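Local coordinates for protein adenylate cyclase (Hippeastrum hybrid cultivar, PDB 6YP4) that acts mainly as a triphosphatase, cleaving inorganic triphosphate in a metal-dependent way, although named as a putative adenylyl cyclase, at residues S65-P70 with V79-E84. Residues are numbered along the deposited sequence; the frame is centred on the assembly and turned at random.
Sequences SLKSRP and VEEDEE. With MG (magnesium ion), chain D; MG (magnesium ion), chain C; GCP (phosphomethylphosphonic acid guanylate ester), chain B.
The carbonyl oxygen of E80 is gripped twice from the neighbouring strand. S68 N donates a hydrogen bond to E80 O at 2.7 Å, and the CA-H of K67 adds a weaker contact. In return E80 N reaches S68 O. The pattern recurs two residues along: L66 N bonds D82 O at 2.9 Å, and D82 N bonds L66 O. The non-hydrogen-bonded pair K67–E81 lies between them, and S65–E83 follows beyond L66–D82.

At the end near the turn, the chain turns a corner at R69, whose side chain bends at chi3 (-64°) to meet E80. R69 NH2 forms a salt bridge to E80 OE2 at 3.0 Å, and R69 NE makes a weak bond to E80 OE1. E80 OE2 sits at the guanidinium edge, yet the donor comes from above the carboxylate plane; the two planes are 57° apart. S68 CB lies over one guanidinium face, toward its rim. With an alanine at E80, R69 would probably lose this carboxylate mate and its guanidinium would be freer to turn. Nearby, V79 CG2 packs on P70 CB at 3.7 Å.

The two faces of the hairpin differ. L66 and D82 face helix 109-118, where D82 pairs with R109 and R113. On the other face, K67 and E81 run side by side. K67 NZ donates to O1B of the bound GTP analogue at 3.0 Å. In one of two modelled conformers, E81 OE1 bridges two magnesium ions, the nearer at 2.2 Å; this detail is less certain. S65 CB meets E83 CB at 3.4 Å, and the E83 carboxylate forms a salt bridge with R141 of the second subunit. This is an antiparallel beta hairpin whose K67, E81 and E83 face the triphosphate tunnel of the CYTH fold.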
# COMPACT_ATOMS: atom_id res chain seq x y z
N SER A 65 -9.56 -9.20 7.97
CA SER A 65 -10.51 -8.21 7.46
C SER A 65 -11.95 -8.68 7.59
O SER A 65 -12.26 -9.86 7.44
CB SER A 65 -10.25 -7.88 5.98
OG SER A 65 -10.34 -9.02 5.16
N LEU A 66 -12.83 -7.72 7.87
CA LEU A 66 -14.27 -7.93 7.79
C LEU A 66 -14.81 -7.03 6.68
O LEU A 66 -14.58 -5.82 6.71
CB LEU A 66 -14.95 -7.64 9.13
CG LEU A 66 -16.48 -7.76 9.16
CD1 LEU A 66 -16.89 -9.22 8.92
CD2 LEU A 66 -17.00 -7.28 10.48
N LYS A 67 -15.48 -7.62 5.70
CA LYS A 67 -16.05 -6.86 4.59
C LYS A 67 -17.55 -7.11 4.54
O LYS A 67 -18.00 -8.26 4.58
CB LYS A 67 -15.42 -7.25 3.27
CG LYS A 67 -14.05 -6.69 3.03
CD LYS A 67 -13.38 -7.47 1.93
CE LYS A 67 -12.41 -6.61 1.15
NZ LYS A 67 -12.74 -6.67 -0.29
N SER A 68 -18.34 -6.03 4.41
CA SER A 68 -19.77 -6.11 4.63
C SER A 68 -20.54 -5.37 3.55
O SER A 68 -20.14 -4.29 3.11
CB SER A 68 -20.14 -5.53 6.00
OG SER A 68 -19.51 -6.26 7.03
N ARG A 69 -21.66 -5.97 3.15
CA ARG A 69 -22.64 -5.44 2.20
C ARG A 69 -21.97 -4.85 0.95
O ARG A 69 -22.01 -3.63 0.76
CB ARG A 69 -23.51 -4.40 2.89
CG ARG A 69 -24.44 -5.02 3.94
CD ARG A 69 -25.08 -4.00 4.86
NE ARG A 69 -24.09 -3.30 5.68
CZ ARG A 69 -23.55 -3.81 6.79
NH1 ARG A 69 -23.90 -5.02 7.21
NH2 ARG A 69 -22.65 -3.11 7.47
N PRO A 70 -21.34 -5.68 0.11
CA PRO A 70 -20.72 -5.14 -1.11
C PRO A 70 -21.76 -4.77 -2.16
O PRO A 70 -22.83 -5.38 -2.24
CB PRO A 70 -19.83 -6.28 -1.60
CG PRO A 70 -20.36 -7.50 -0.94
CD PRO A 70 -20.95 -7.08 0.36
N VAL A 79 -17.70 -1.05 -0.93
CA VAL A 79 -17.84 -2.05 0.12
C VAL A 79 -17.40 -1.45 1.45
O VAL A 79 -16.48 -0.62 1.50
CB VAL A 79 -17.08 -3.35 -0.23
CG1 VAL A 79 -15.56 -3.16 -0.17
CG2 VAL A 79 -17.51 -4.51 0.68
N GLU A 80 -18.09 -1.84 2.53
CA GLU A 80 -17.70 -1.48 3.89
C GLU A 80 -16.68 -2.50 4.39
O GLU A 80 -16.97 -3.70 4.42
CB GLU A 80 -18.91 -1.46 4.82
CG GLU A 80 -19.91 -0.38 4.55
CD GLU A 80 -21.20 -0.61 5.31
OE1 GLU A 80 -22.27 -0.67 4.66
OE2 GLU A 80 -21.13 -0.75 6.55
N GLU A 81 -15.50 -2.04 4.79
CA GLU A 81 -14.48 -2.96 5.25
C GLU A 81 -13.75 -2.38 6.45
O GLU A 81 -13.73 -1.17 6.69
CB GLU A 81 -13.49 -3.31 4.12
CG GLU A 81 -12.26 -2.41 4.01
CD GLU A 81 -11.56 -2.55 2.64
OE1 GLU A 81 -12.00 -3.40 1.83
OE2 GLU A 81 -10.59 -1.81 2.37
N ASP A 82 -13.16 -3.28 7.23
CA ASP A 82 -12.30 -2.91 8.34
C ASP A 82 -11.24 -3.99 8.37
O ASP A 82 -11.58 -5.18 8.38
CB ASP A 82 -13.07 -2.85 9.66
CG ASP A 82 -12.25 -2.25 10.79
OD1 ASP A 82 -11.16 -1.74 10.50
OD2 ASP A 82 -12.70 -2.28 11.95
N GLU A 83 -9.97 -3.61 8.26
CA GLU A 83 -8.91 -4.61 8.25
C GLU A 83 -7.67 -4.12 8.98
O GLU A 83 -7.49 -2.92 9.23
CB GLU A 83 -8.56 -5.04 6.81
CG GLU A 83 -8.00 -3.97 5.93
CD GLU A 83 -7.52 -4.51 4.58
OE1 GLU A 83 -6.83 -3.75 3.86
OE2 GLU A 83 -7.83 -5.68 4.24
N GLU A 84 -6.82 -5.08 9.33
CA GLU A 84 -5.66 -4.78 10.17
C GLU A 84 -4.68 -5.93 10.06
O GLU A 84 -5.09 -7.10 9.95
CB GLU A 84 -6.06 -4.58 11.64
CG GLU A 84 -4.95 -3.92 12.46
CD GLU A 84 -5.31 -3.64 13.90
OE1 GLU A 84 -6.20 -4.30 14.46
OE2 GLU A 84 -4.73 -2.68 14.45
MG MG D . -10.44 -4.89 3.03
MG MG C . -11.00 -3.14 -0.16
PG GCP B . -10.46 -7.64 -4.23
O1G GCP B . -11.02 -7.31 -5.58
O2G GCP B . -9.47 -8.79 -4.33
O3G GCP B . -11.58 -8.00 -3.29
C3B GCP B . -9.58 -6.16 -3.61
PB GCP B . -8.96 -6.53 -1.90
O1B GCP B . -9.94 -7.32 -1.09
O2B GCP B . -7.61 -7.20 -1.96
O3A GCP B . -8.78 -5.06 -1.19
PA GCP B . -7.94 -4.93 0.21
O1A GCP B . -8.72 -3.99 1.11
O2A GCP B . -7.89 -6.31 0.84
O5' GCP B . -6.37 -4.39 -0.10
C5' GCP B . -6.07 -3.89 -1.39
C4' GCP B . -6.84 -2.53 -1.68
O4' GCP B . -6.79 -1.51 -0.50
C3' GCP B . -6.28 -1.94 -2.66
O3' GCP B . -7.29 -1.41 -3.56
C2' GCP B . -5.28 -0.75 -2.02
O2' GCP B . -5.30 0.50 -2.82
C1' GCP B . -5.59 -0.55 -0.80
N9 GCP B . -4.41 -0.88 0.09
C8 GCP B . -4.31 -2.08 0.67
N7 GCP B . -3.18 -2.12 1.40
C5 GCP B . -2.58 -0.93 1.27
C6 GCP B . -1.40 -0.42 1.81
O6 GCP B . -0.73 -1.09 2.52
N1 GCP B . -1.02 0.83 1.52
C2 GCP B . -1.78 1.60 0.70
N2 GCP B . -1.27 2.94 0.45
N3 GCP B . -2.94 1.10 0.18
C4 GCP B . -3.33 -0.16 0.46